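Local coordinates for bacteriocin (Pseudomonas syringae pv. tomato, PDB 4FZL), which degrades the peptidoglycan precursor lipid II, probably as a calcium-binding phosphatase of the colicin M family, and so acts as an antimicrobial protein, at residues 13-18 with 58-63; 28-33 with 210-215; 38-43 with 76-81; 48-53 with 89-94; 171-176 with 189-194. All blocks are in the same frame, centred on the assembly; numbering follows the deposited sequence.

Interaction 1 of 5, residues 13-18 with 58-63; sequences QGDLYC and DLRTAY
Helix-to-helix packing joins the short helix 14-17 to the first turn of helix 59-70, part buried around Tyr63 and part polar around Arg60, within the helical half of the bacteriocin. On the polar side, Arg60 presents NH1 and NH2 end-on to a single oxygen, Asp15 OD1, each nitrogen lying 2.9 Å from it. The carboxylate and guanidinium planes are 79° apart; NH1 meets the anti lone pair and NH2 comes from above the carboxylate plane. The backbone carbon of Gly14 covers the centre of one guanidinium face, and a water joins Arg60 NH1 to Cys18 O. On the apolar side, Cys18 SG approaches the Tyr63 ring obliquely, 4.3 Å from its centroid, and also touches Arg60 CD. The Tyr63 hydroxyl reaches the edge of the Tyr17 ring, 3.3 Å from CD2, and is hydrogen-bonded to Leu10 O. Both N-H groups of Arg60 converge on OD1, which would probably draw negative charge toward that oxygen, while NE turns to Asn64.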
# COMPACT_ATOMS: atom_id res chain seq x y z
N GLN A 13 17.06 14.72 -6.93
CA GLN A 13 15.91 14.72 -6.05
C GLN A 13 15.83 13.47 -5.16
O GLN A 13 14.92 13.33 -4.36
CB GLN A 13 14.69 14.75 -6.88
CG GLN A 13 14.45 15.94 -7.80
CD GLN A 13 13.56 16.98 -7.18
OE1 GLN A 13 12.36 17.12 -7.56
NE2 GLN A 13 14.09 17.64 -6.17
N GLY A 14 16.81 12.56 -5.25
CA GLY A 14 16.75 11.34 -4.43
C GLY A 14 16.69 11.56 -2.92
O GLY A 14 15.92 10.83 -2.24
N ASP A 15 17.45 12.52 -2.39
CA ASP A 15 17.49 12.77 -0.94
C ASP A 15 16.09 13.20 -0.45
O ASP A 15 15.63 12.85 0.66
CB ASP A 15 18.54 13.82 -0.63
CG ASP A 15 19.99 13.27 -0.53
OD1 ASP A 15 20.21 12.02 -0.54
OD2 ASP A 15 20.90 14.11 -0.52
N LEU A 16 15.40 13.98 -1.27
CA LEU A 16 14.06 14.44 -0.91
C LEU A 16 12.99 13.38 -1.15
O LEU A 16 12.12 13.21 -0.29
CB LEU A 16 13.71 15.69 -1.75
CG LEU A 16 14.41 17.00 -1.34
CD1 LEU A 16 14.16 18.10 -2.36
CD2 LEU A 16 14.03 17.44 0.13
N TYR A 17 12.96 12.67 -2.32
CA TYR A 17 11.88 11.74 -2.57
C TYR A 17 12.01 10.51 -1.71
O TYR A 17 11.03 9.97 -1.30
CB TYR A 17 11.92 11.33 -4.04
CG TYR A 17 11.46 12.33 -5.03
CD1 TYR A 17 10.37 13.13 -4.75
CD2 TYR A 17 11.98 12.38 -6.31
CE1 TYR A 17 9.81 13.97 -5.70
CE2 TYR A 17 11.39 13.21 -7.26
CZ TYR A 17 10.30 13.98 -6.95
OH TYR A 17 9.71 14.81 -7.90
N CYS A 18 13.21 10.05 -1.40
CA CYS A 18 13.40 8.87 -0.54
C CYS A 18 13.54 9.34 0.92
O CYS A 18 14.56 9.13 1.60
CB CYS A 18 14.63 8.05 -0.96
SG CYS A 18 14.34 7.31 -2.59
N ASP A 58 16.82 -2.43 -1.11
CA ASP A 58 16.83 -1.17 -0.39
C ASP A 58 16.16 -0.08 -1.24
O ASP A 58 16.44 0.01 -2.43
CB ASP A 58 18.29 -0.75 -0.22
CG ASP A 58 18.42 0.57 0.44
OD1 ASP A 58 17.84 0.69 1.57
OD2 ASP A 58 19.10 1.48 -0.10
N LEU A 59 15.21 0.70 -0.67
CA LEU A 59 14.49 1.69 -1.46
C LEU A 59 15.39 2.67 -2.18
O LEU A 59 15.26 2.92 -3.38
CB LEU A 59 13.43 2.43 -0.67
CG LEU A 59 12.44 3.27 -1.48
CD1 LEU A 59 11.55 2.47 -2.46
CD2 LEU A 59 11.58 4.10 -0.51
N ARG A 60 16.27 3.31 -1.45
CA ARG A 60 17.01 4.38 -2.07
C ARG A 60 17.96 3.79 -3.18
O ARG A 60 18.13 4.40 -4.24
CB ARG A 60 17.82 5.16 -1.03
CG ARG A 60 18.80 6.20 -1.58
CD ARG A 60 17.97 7.19 -2.47
NE ARG A 60 18.85 8.23 -3.00
CZ ARG A 60 19.30 9.27 -2.29
NH1 ARG A 60 19.00 9.39 -1.01
NH2 ARG A 60 20.05 10.26 -2.85
N THR A 61 18.59 2.65 -2.90
CA THR A 61 19.44 1.98 -3.87
C THR A 61 18.67 1.70 -5.10
O THR A 61 19.10 2.00 -6.22
CB THR A 61 20.07 0.70 -3.34
OG1 THR A 61 20.82 1.04 -2.15
CG2 THR A 61 21.03 0.04 -4.36
N ALA A 62 17.45 1.17 -4.93
CA ALA A 62 16.51 0.76 -6.05
C ALA A 62 16.19 2.05 -6.88
O ALA A 62 16.36 2.10 -8.11
CB ALA A 62 15.23 0.13 -5.54
N TYR A 63 15.77 3.10 -6.16
CA TYR A 63 15.46 4.37 -6.77
C TYR A 63 16.64 4.89 -7.62
O TYR A 63 16.49 5.24 -8.80
CB TYR A 63 15.09 5.39 -5.70
CG TYR A 63 14.88 6.80 -6.26
CD1 TYR A 63 13.61 7.18 -6.64
CD2 TYR A 63 15.94 7.67 -6.40
CE1 TYR A 63 13.35 8.47 -7.14
CE2 TYR A 63 15.73 8.89 -6.93
CZ TYR A 63 14.47 9.33 -7.33
OH TYR A 63 14.27 10.64 -7.85
O HOH W 1 17.39 8.13 1.01

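Interaction 2 of 5, residues 28-33 with 210-215; sequences DQARRD and ENLTSL
Ala30 and Leu212 meet where two helices, 22-33 and 210-216, pack across each other in the helical part of the fold, their short segments inclined at 54° with axes 9.5 Å apart. The small side chain of Ala30 lets the partner helix come close: its CB is 3.5 Å from Leu212 CD1. Leu215 adds the second apolar branch, its CD1 against the backbone of the same turn, 3.4 Å from Ala30 O. Ser39 of helix 37-54 also touches Ala30, which is buried, and Ser34 and Phe35 pack on Leu215.

Toward solvent the contact changes character. Arg31 runs out from the backbone with CG anti to N (chi1 179°) and bends at chi3, which lays its guanidinium flat over the side-chain amide of Asn211. The two planes are 18° apart, and Asn211 CG lies over the centre of the guanidinium face; this is a stack, with no direct hydrogen bond between the segments. Glu210 lies near enough that its negative charge may favour the arginine, yet Arg31 NH2 and Glu210 OE1 remain 4.7 Å apart. A water accepts from Arg31 NH1 at 3.3 Å, while the aliphatic start of the same side chain rests on the amide, Arg31 CB 3.4 Å from Asn211 ND2.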
# COMPACT_ATOMS: atom_id res chain seq x y z
N ASP A 28 5.38 19.77 -5.46
CA ASP A 28 6.04 20.95 -6.03
C ASP A 28 6.43 20.65 -7.51
O ASP A 28 6.31 21.49 -8.36
CB ASP A 28 7.30 21.31 -5.26
CG ASP A 28 7.05 21.98 -3.89
OD1 ASP A 28 5.95 22.46 -3.60
OD2 ASP A 28 8.00 22.07 -3.08
N GLN A 29 6.92 19.42 -7.78
CA GLN A 29 7.33 19.07 -9.10
C GLN A 29 6.08 19.10 -10.01
O GLN A 29 6.12 19.57 -11.13
CB GLN A 29 8.02 17.70 -9.13
CG GLN A 29 8.16 17.12 -10.52
CD GLN A 29 9.23 17.91 -11.26
OE1 GLN A 29 10.42 17.71 -11.00
NE2 GLN A 29 8.80 18.76 -12.21
N ALA A 30 5.00 18.50 -9.54
CA ALA A 30 3.79 18.42 -10.35
C ALA A 30 3.28 19.82 -10.68
O ALA A 30 2.86 20.09 -11.79
CB ALA A 30 2.70 17.54 -9.70
N ARG A 31 3.33 20.71 -9.70
CA ARG A 31 2.91 22.08 -9.91
C ARG A 31 3.78 22.75 -10.97
O ARG A 31 3.29 23.48 -11.84
CB ARG A 31 2.97 22.88 -8.60
CG ARG A 31 2.55 24.34 -8.77
CD ARG A 31 2.74 25.09 -7.46
NE ARG A 31 1.84 24.60 -6.39
CZ ARG A 31 0.57 24.97 -6.18
NH1 ARG A 31 -0.05 25.84 -6.98
NH2 ARG A 31 -0.11 24.43 -5.17
N ARG A 32 5.09 22.50 -10.88
CA ARG A 32 6.06 23.16 -11.77
C ARG A 32 5.86 22.81 -13.27
O ARG A 32 5.94 23.68 -14.14
CB ARG A 32 7.50 22.93 -11.26
CG ARG A 32 8.62 23.31 -12.18
CD ARG A 32 9.89 23.51 -11.35
NE ARG A 32 10.19 22.32 -10.59
CZ ARG A 32 10.04 22.13 -9.27
NH1 ARG A 32 9.60 23.08 -8.45
NH2 ARG A 32 10.37 20.93 -8.79
N ASP A 33 5.57 21.54 -13.56
CA ASP A 33 5.47 21.08 -14.96
C ASP A 33 4.08 20.67 -15.32
O ASP A 33 3.85 20.07 -16.39
CB ASP A 33 6.50 19.99 -15.30
CG ASP A 33 6.18 18.64 -14.71
OD1 ASP A 33 5.20 18.52 -13.93
OD2 ASP A 33 6.89 17.66 -15.07
N GLU A 210 -4.83 20.21 -3.20
CA GLU A 210 -5.70 20.86 -4.18
C GLU A 210 -5.17 20.87 -5.60
O GLU A 210 -5.81 20.45 -6.55
CB GLU A 210 -6.06 22.30 -3.71
CG GLU A 210 -6.81 23.13 -4.72
CD GLU A 210 -5.89 23.82 -5.75
OE1 GLU A 210 -4.78 24.31 -5.37
OE2 GLU A 210 -6.31 23.90 -6.93
N ASN A 211 -3.91 21.22 -5.70
CA ASN A 211 -3.31 21.40 -7.02
C ASN A 211 -3.08 20.12 -7.76
O ASN A 211 -3.50 19.94 -8.93
CB ASN A 211 -2.02 22.18 -6.89
CG ASN A 211 -1.34 22.44 -8.23
OD1 ASN A 211 -1.81 23.28 -9.01
ND2 ASN A 211 -0.25 21.72 -8.50
N LEU A 212 -2.53 19.15 -7.04
CA LEU A 212 -2.28 17.87 -7.68
C LEU A 212 -3.58 17.17 -8.03
O LEU A 212 -3.69 16.58 -9.12
CB LEU A 212 -1.28 17.07 -6.83
CG LEU A 212 -0.84 15.70 -7.35
CD1 LEU A 212 -0.22 15.77 -8.77
CD2 LEU A 212 0.09 15.10 -6.26
N THR A 213 -4.56 17.26 -7.15
CA THR A 213 -5.87 16.62 -7.46
C THR A 213 -6.43 17.26 -8.73
O THR A 213 -6.90 16.56 -9.65
CB THR A 213 -6.85 16.74 -6.30
OG1 THR A 213 -6.23 16.20 -5.12
CG2 THR A 213 -8.26 16.14 -6.68
N SER A 214 -6.32 18.57 -8.82
CA SER A 214 -6.79 19.25 -10.00
C SER A 214 -6.10 18.76 -11.32
O SER A 214 -6.71 18.52 -12.36
CB SER A 214 -6.63 20.78 -9.86
OG SER A 214 -7.03 21.42 -11.06
N LEU A 215 -4.79 18.64 -11.22
CA LEU A 215 -3.95 18.22 -12.37
C LEU A 215 -4.28 16.78 -12.79
O LEU A 215 -4.34 16.43 -13.95
CB LEU A 215 -2.47 18.31 -11.99
CG LEU A 215 -1.87 19.74 -11.91
CD1 LEU A 215 -0.47 19.69 -11.35
CD2 LEU A 215 -1.99 20.42 -13.33
O HOH W 2 -3.30 25.64 -6.95

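Interaction 3 of 5, residues 38-43 with 76-81; sequences QSKVAL and INENII
Lys40 NZ donates to a water at 2.9 Å and lies in a long salt bridge, 3.5 Å from Glu78 OE2, whose hydrogen bond is weak; the water donates in turn, again weakly, to Glu78 OE1. A second water donates to OE2 and is only loosely held by the ammonium group. The ion pair is therefore partly solvent-mediated. Lys40 is extended beyond CG, and the two side chains cross at a slant, with OE2 as close to CD as to NZ. Glu78 starts from the crowded position between its backbone N and carbonyl carbon (chi1 64°), from where its extended chain reaches the lysine.

Beneath the ion pair Val41 supplies the apolar contact with its two methyls divided between neighbours. CG1 meets Ile81 CG2 at 3.9 Å, whereas CG2 faces the Glu78 backbone and lies 4.2 Å from Ile80 CG1. The loop is turned here by an Asx turn, in which Asn77 OD1 accepts from Asn79 N. Lys44, one helical turn beyond Lys40, takes the carbonyls of Glu78 and Ile81, while Ile70 of helix 59-70 packs on Val41, Ile80 and Ile81, so that the 76-81 loop packs against both helix 37-54 and helix 59-70.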
# COMPACT_ATOMS: atom_id res chain seq x y z
N GLN A 38 8.60 15.18 -16.33
CA GLN A 38 9.36 14.90 -15.15
C GLN A 38 8.51 14.30 -14.03
O GLN A 38 8.95 13.37 -13.35
CB GLN A 38 10.08 16.12 -14.65
CG GLN A 38 11.19 16.52 -15.55
CD GLN A 38 12.58 16.14 -15.04
OE1 GLN A 38 12.81 15.10 -14.35
NE2 GLN A 38 13.51 17.00 -15.36
N SER A 39 7.32 14.84 -13.83
CA SER A 39 6.39 14.30 -12.85
C SER A 39 5.97 12.85 -13.12
O SER A 39 5.91 11.99 -12.19
CB SER A 39 5.13 15.17 -12.73
OG SER A 39 5.38 16.43 -12.26
N LYS A 40 5.70 12.55 -14.38
CA LYS A 40 5.21 11.21 -14.77
C LYS A 40 6.34 10.24 -14.63
O LYS A 40 6.17 9.12 -14.14
CB LYS A 40 4.62 11.23 -16.16
CG LYS A 40 3.25 11.95 -16.24
CD LYS A 40 2.76 11.94 -17.67
CE LYS A 40 1.66 12.95 -17.94
NZ LYS A 40 1.43 13.19 -19.39
N VAL A 41 7.52 10.68 -15.05
CA VAL A 41 8.70 9.78 -14.95
C VAL A 41 9.07 9.54 -13.43
O VAL A 41 9.35 8.39 -13.04
CB VAL A 41 9.94 10.31 -15.71
CG1 VAL A 41 11.21 9.47 -15.42
CG2 VAL A 41 9.62 10.31 -17.20
N ALA A 42 9.00 10.58 -12.59
CA ALA A 42 9.16 10.41 -11.15
C ALA A 42 8.15 9.39 -10.60
O ALA A 42 8.51 8.45 -9.90
CB ALA A 42 9.15 11.76 -10.37
N LEU A 43 6.87 9.54 -10.96
CA LEU A 43 5.84 8.70 -10.40
C LEU A 43 6.08 7.23 -10.79
O LEU A 43 5.97 6.31 -9.97
CB LEU A 43 4.47 9.20 -10.86
CG LEU A 43 3.30 8.41 -10.28
CD1 LEU A 43 3.27 8.36 -8.75
CD2 LEU A 43 1.98 9.02 -10.77
N ILE A 76 14.16 11.89 -23.65
CA ILE A 76 13.60 12.60 -22.52
C ILE A 76 12.07 12.55 -22.43
O ILE A 76 11.47 13.23 -21.65
CB ILE A 76 14.08 14.07 -22.44
CG1 ILE A 76 13.67 14.84 -23.72
CG2 ILE A 76 15.61 14.18 -22.17
CD1 ILE A 76 13.86 16.36 -23.63
N ASN A 77 11.49 11.66 -23.21
CA ASN A 77 10.03 11.57 -23.20
C ASN A 77 9.48 10.76 -22.04
O ASN A 77 10.21 10.08 -21.33
CB ASN A 77 9.48 10.98 -24.52
CG ASN A 77 9.94 9.54 -24.72
OD1 ASN A 77 9.39 8.61 -24.15
ND2 ASN A 77 10.94 9.36 -25.59
N GLU A 78 8.17 10.79 -21.86
CA GLU A 78 7.55 10.12 -20.68
C GLU A 78 7.62 8.59 -20.64
O GLU A 78 7.41 7.99 -19.59
CB GLU A 78 6.09 10.56 -20.45
CG GLU A 78 5.21 10.14 -21.60
CD GLU A 78 3.85 10.87 -21.61
OE1 GLU A 78 3.66 11.88 -22.35
OE2 GLU A 78 3.00 10.46 -20.83
N ASN A 79 7.95 7.98 -21.79
CA ASN A 79 8.10 6.54 -21.94
C ASN A 79 9.53 6.02 -21.78
O ASN A 79 9.76 4.84 -22.01
CB ASN A 79 7.49 6.09 -23.28
CG ASN A 79 6.06 6.40 -23.33
OD1 ASN A 79 5.54 6.93 -24.32
ND2 ASN A 79 5.40 6.15 -22.24
N ILE A 80 10.43 6.85 -21.26
CA ILE A 80 11.77 6.36 -20.98
C ILE A 80 11.83 5.42 -19.79
O ILE A 80 12.84 4.77 -19.56
CB ILE A 80 12.81 7.49 -20.80
CG1 ILE A 80 12.44 8.45 -19.65
CG2 ILE A 80 12.98 8.23 -22.13
CD1 ILE A 80 13.33 9.67 -19.53
N ILE A 81 10.73 5.35 -19.05
CA ILE A 81 10.48 4.29 -18.13
C ILE A 81 9.04 3.89 -18.42
O ILE A 81 8.13 4.75 -18.53
CB ILE A 81 10.68 4.66 -16.68
CG1 ILE A 81 10.26 3.52 -15.73
CG2 ILE A 81 9.89 5.97 -16.34
CD1 ILE A 81 10.73 3.72 -14.32
O HOH W 3 3.58 14.74 -20.65
O HOH W 4 0.61 10.66 -21.60

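Interaction 4 of 5, residues 48-53 with 89-94; sequences AADQRE and VLSGGL
Asp50 lays its carboxylate against the turn at Ser91, and both of its oxygens are used. OD2 takes Ser91 N at 3.2 Å in a nearly straight bond, N-H...O 165°, met on the syn side but 34° out of the carboxylate plane. OD1 lies 2.7 Å from Ser91 OG. The same hydroxyl stands 3.1 Å from Glu53 OE2, so its one proton has two carboxylates in reach and its direction remains unsettled. Asp50 CG is anti to the backbone N (chi1 -175°), which carries the carboxylate across to the loop.

The hydroxyl is also an acceptor: Gly93 N donates to Ser91 OG at 2.8 Å, closing an ST turn in the 89-94 loop that leads to helix 96-106. Gly93 CA lies 3.7 Å from Glu53 OE2. A water links Glu53 OE1 to Leu94 N. From the next position on helix 37-54, Gln51 bends at chi2 and takes Val89 N on OE1 at 2.9 Å, with the donor slightly tilted from the carbonyl plane. Its amide nitrogen is turned to Glu55. Asp50 has two further partners on helix 96-106, His99 ND1 at OD2 and Thr96 OG1 at OD1, and this buried carboxylate thereby ties the loop and two helices together. The Leu90 side chain, which also touches Asp50 OD2 with CD2, lies about 6 Å from that of Leu165, a calcium-binding residue.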
# COMPACT_ATOMS: atom_id res chain seq x y z
N ALA A 48 8.30 1.71 -9.61
CA ALA A 48 9.34 0.71 -9.84
C ALA A 48 10.20 0.45 -8.58
O ALA A 48 10.62 -0.72 -8.33
CB ALA A 48 10.21 1.14 -11.03
N ALA A 49 10.53 1.54 -7.87
CA ALA A 49 11.38 1.40 -6.72
C ALA A 49 10.61 0.63 -5.61
O ALA A 49 11.15 -0.21 -4.91
CB ALA A 49 11.81 2.80 -6.24
N ASP A 50 9.33 0.95 -5.45
CA ASP A 50 8.51 0.22 -4.50
C ASP A 50 8.44 -1.25 -4.85
O ASP A 50 8.49 -2.10 -3.97
CB ASP A 50 7.08 0.76 -4.49
CG ASP A 50 6.21 0.13 -3.44
OD1 ASP A 50 6.38 0.47 -2.24
OD2 ASP A 50 5.36 -0.65 -3.76
N GLN A 51 8.23 -1.56 -6.12
CA GLN A 51 8.25 -2.93 -6.56
C GLN A 51 9.56 -3.67 -6.15
O GLN A 51 9.56 -4.80 -5.68
CB GLN A 51 7.98 -2.98 -8.09
CG GLN A 51 7.91 -4.34 -8.77
CD GLN A 51 6.68 -5.08 -8.49
OE1 GLN A 51 5.64 -4.48 -8.39
NE2 GLN A 51 6.76 -6.39 -8.39
N ARG A 52 10.69 -3.01 -6.40
CA ARG A 52 11.93 -3.57 -6.01
C ARG A 52 12.09 -3.72 -4.46
O ARG A 52 12.66 -4.73 -4.01
CB ARG A 52 13.16 -2.82 -6.54
CG ARG A 52 13.29 -2.85 -8.05
CD ARG A 52 14.66 -2.32 -8.42
NE ARG A 52 14.85 -2.21 -9.86
CZ ARG A 52 16.04 -2.01 -10.44
NH1 ARG A 52 17.14 -1.89 -9.70
NH2 ARG A 52 16.13 -1.91 -11.75
N GLU A 53 11.61 -2.74 -3.69
CA GLU A 53 11.58 -2.90 -2.24
C GLU A 53 10.70 -4.13 -1.84
O GLU A 53 11.10 -4.88 -0.92
CB GLU A 53 11.11 -1.64 -1.54
CG GLU A 53 11.28 -1.66 -0.05
CD GLU A 53 10.87 -0.34 0.64
OE1 GLU A 53 11.47 -0.01 1.69
OE2 GLU A 53 10.00 0.34 0.12
N VAL A 89 3.34 -5.62 -7.05
CA VAL A 89 3.32 -5.94 -5.65
C VAL A 89 3.70 -4.66 -4.91
O VAL A 89 4.75 -4.06 -5.14
CB VAL A 89 4.35 -7.04 -5.30
CG1 VAL A 89 4.26 -7.38 -3.80
CG2 VAL A 89 4.09 -8.30 -6.16
N LEU A 90 2.93 -4.37 -3.90
CA LEU A 90 3.15 -3.27 -2.98
C LEU A 90 4.03 -3.69 -1.77
O LEU A 90 3.80 -4.65 -1.10
CB LEU A 90 1.87 -2.68 -2.44
CG LEU A 90 0.86 -2.15 -3.46
CD1 LEU A 90 -0.54 -1.72 -2.96
CD2 LEU A 90 1.49 -1.00 -4.26
N SER A 91 5.07 -2.91 -1.54
CA SER A 91 5.93 -3.22 -0.48
C SER A 91 5.53 -2.91 0.96
O SER A 91 6.12 -3.48 1.89
CB SER A 91 7.27 -2.52 -0.78
OG SER A 91 7.35 -1.19 -0.28
N GLY A 92 4.64 -1.95 1.12
CA GLY A 92 4.34 -1.40 2.41
C GLY A 92 5.28 -0.31 2.88
O GLY A 92 5.14 0.23 4.00
N GLY A 93 6.22 0.05 2.02
CA GLY A 93 7.15 1.08 2.31
C GLY A 93 6.71 2.50 1.94
O GLY A 93 5.59 2.72 1.56
N LEU A 94 7.67 3.44 2.03
CA LEU A 94 7.47 4.87 1.82
C LEU A 94 6.67 5.17 0.53
O LEU A 94 5.71 6.02 0.50
CB LEU A 94 8.83 5.52 1.64
CG LEU A 94 8.94 7.02 1.44
CD1 LEU A 94 8.14 7.73 2.54
CD2 LEU A 94 10.42 7.37 1.46
O HOH W 5 10.41 2.31 2.64

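Interaction 5 of 5, residues 171-176 with 189-194; sequences RLVGTI and EIRAFN. With EDO (1,2-ethanediol), chain E; EDO (1,2-ethanediol), chain F.
Arg171 pairs with Arg191 in the beta hairpin formed by strands 167-178 and 184-197, part of the mixed sheet in the half of the molecule that holds calcium. Backbone bonding is antiparallel. Arg171 and Arg191 form one hydrogen-bonded pair, with Arg171 N 2.8 Å from Arg191 O, and Val173 with Glu189 forms the next. Between them Leu172 and Ile190 make a non-hydrogen-bonded pair, and Ile190 CA adds a C-H...O contact to Arg171 O.

Apolar contacts divide by face. Leu172 CD1 meets Ile190 CG1 at 4.0 Å on the buried face. On the other, Arg171 CB touches the Phe193 ring obliquely. Arg191 was modelled in two conformers, so its side-chain geometry is provisional; in the one described, Val173 CG1 sits over its guanidinium.

Charged groups share that second face. In this conformer Arg171 and Arg191 run side by side in the same direction, their guanidinium planes 83° apart and their NH1 atoms 3.3 Å from each other, a like-charge approach that nearby acids probably ease. Arg191 NH2 makes a salt bridge to Glu189 OE1 at 2.6 Å; Arg171 NE pairs with Asp147 on strand 142-153.

Two 1,2-ethanediol molecules, probably from the crystallisation liquor, lie beside these side chains. One lays C2 over a face of the Phe193 ring and accepts from Arg171 NH1; the other takes Arg171 NH2 on O2 at 3.0 Å, N-H...O 175°.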
# COMPACT_ATOMS: atom_id res chain seq x y z
N ARG A 171 -10.55 -11.14 8.48
CA ARG A 171 -11.13 -12.37 8.96
C ARG A 171 -10.28 -12.97 10.07
O ARG A 171 -9.08 -13.07 9.91
CB ARG A 171 -11.21 -13.39 7.83
CG ARG A 171 -11.71 -14.77 8.20
CD ARG A 171 -11.72 -15.60 6.95
NE ARG A 171 -12.16 -16.95 7.19
CZ ARG A 171 -11.94 -17.95 6.33
NH1 ARG A 171 -11.16 -17.76 5.26
NH2 ARG A 171 -12.39 -19.18 6.61
N LEU A 172 -10.89 -13.33 11.20
CA LEU A 172 -10.23 -13.99 12.31
C LEU A 172 -10.76 -15.40 12.33
O LEU A 172 -11.98 -15.62 12.52
CB LEU A 172 -10.54 -13.29 13.64
CG LEU A 172 -9.80 -13.83 14.87
CD1 LEU A 172 -8.26 -13.71 14.83
CD2 LEU A 172 -10.41 -13.16 16.12
N VAL A 173 -9.85 -16.38 12.18
CA VAL A 173 -10.28 -17.76 12.05
C VAL A 173 -9.32 -18.64 12.88
O VAL A 173 -8.08 -18.51 12.79
CB VAL A 173 -10.34 -18.19 10.54
CG1 VAL A 173 -9.05 -17.87 9.79
CG2 VAL A 173 -10.64 -19.67 10.46
N GLY A 174 -9.92 -19.49 13.70
CA GLY A 174 -9.17 -20.40 14.52
C GLY A 174 -10.04 -21.09 15.53
O GLY A 174 -11.25 -21.30 15.34
N THR A 175 -9.38 -21.52 16.61
CA THR A 175 -10.03 -22.30 17.65
C THR A 175 -9.82 -21.61 19.00
O THR A 175 -8.78 -20.93 19.27
CB THR A 175 -9.51 -23.78 17.63
OG1 THR A 175 -8.12 -23.82 17.88
CG2 THR A 175 -9.80 -24.49 16.26
N ILE A 176 -10.80 -21.82 19.86
CA ILE A 176 -10.80 -21.32 21.21
C ILE A 176 -10.80 -22.51 22.14
O ILE A 176 -11.59 -23.43 21.95
CB ILE A 176 -12.06 -20.51 21.47
CG1 ILE A 176 -12.09 -19.29 20.58
CG2 ILE A 176 -12.21 -20.17 22.95
CD1 ILE A 176 -13.44 -18.67 20.52
N GLU A 189 -5.54 -17.26 13.03
CA GLU A 189 -4.92 -16.41 12.00
C GLU A 189 -5.87 -15.26 11.64
O GLU A 189 -7.10 -15.40 11.73
CB GLU A 189 -4.75 -17.23 10.68
CG GLU A 189 -3.74 -18.36 10.70
CD GLU A 189 -3.70 -19.10 9.36
OE1 GLU A 189 -4.76 -19.22 8.71
OE2 GLU A 189 -2.59 -19.53 8.97
N ILE A 190 -5.29 -14.15 11.22
CA ILE A 190 -5.96 -13.05 10.57
C ILE A 190 -5.68 -13.18 9.06
O ILE A 190 -4.51 -13.34 8.67
CB ILE A 190 -5.50 -11.65 11.09
CG1 ILE A 190 -6.00 -11.40 12.50
CG2 ILE A 190 -5.94 -10.48 10.17
CD1 ILE A 190 -5.26 -10.33 13.24
N ARG A 191 -6.74 -13.07 8.26
CA ARG A 191 -6.64 -12.93 6.80
C ARG A 191 -7.40 -11.68 6.39
O ARG A 191 -8.06 -11.05 7.23
CB ARG A 191 -7.26 -14.12 6.10
CG ARG A 191 -6.55 -15.42 6.45
CD ARG A 191 -7.27 -16.63 5.93
NE ARG A 191 -6.72 -17.81 6.56
CZ ARG A 191 -7.18 -19.03 6.38
NH1 ARG A 191 -8.24 -19.25 5.61
NH2 ARG A 191 -6.59 -20.03 7.01
N ALA A 192 -7.29 -11.34 5.10
CA ALA A 192 -7.87 -10.05 4.61
C ALA A 192 -8.60 -10.30 3.33
O ALA A 192 -8.13 -11.08 2.51
CB ALA A 192 -6.75 -9.05 4.41
N PHE A 193 -9.75 -9.64 3.19
CA PHE A 193 -10.49 -9.65 1.97
C PHE A 193 -9.92 -8.67 0.94
O PHE A 193 -9.36 -7.61 1.31
CB PHE A 193 -11.94 -9.32 2.28
CG PHE A 193 -12.63 -10.37 3.09
CD1 PHE A 193 -12.60 -10.35 4.47
CD2 PHE A 193 -13.39 -11.31 2.46
CE1 PHE A 193 -13.23 -11.30 5.23
CE2 PHE A 193 -14.01 -12.30 3.21
CZ PHE A 193 -13.93 -12.29 4.59
N ASN A 194 -10.14 -8.97 -0.34
CA ASN A 194 -9.68 -8.05 -1.39
C ASN A 194 -10.33 -6.66 -1.17
O ASN A 194 -11.49 -6.56 -0.68
CB ASN A 194 -10.11 -8.56 -2.76
CG ASN A 194 -9.43 -9.85 -3.14
OD1 ASN A 194 -8.46 -10.30 -2.56
ND2 ASN A 194 -9.96 -10.47 -4.18
C1 EDO E . -10.12 -13.99 3.81
O1 EDO E . -9.95 -15.42 3.91
C2 EDO E . -10.58 -13.59 2.47
O2 EDO E . -9.65 -13.92 1.45
C1 EDO F . -10.95 -20.18 2.92
O1 EDO F . -10.93 -20.55 1.47
C2 EDO F . -12.11 -20.94 3.50
O2 EDO F . -12.00 -21.54 4.80

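Four of the contacts lie in the helical part of the chain, and interaction 5 stands apart in the sheet, its centre about 36 Å from that of interaction 1. Helix 37-54 serves both interaction 3 and interaction 4, and helix 59-70, used by interaction 1, touches both. Interaction 4 is nearest the centre of the chain, about 8 Å, and has a buried carboxylate with several partners. Interaction 3 is a surface contact with a watery ion pair, while interactions 1 and 2 combine a buried apolar side with an arginine on the more exposed side. Only interaction 5 rests on backbone hydrogen bonds between its segments, as strand pairing demands.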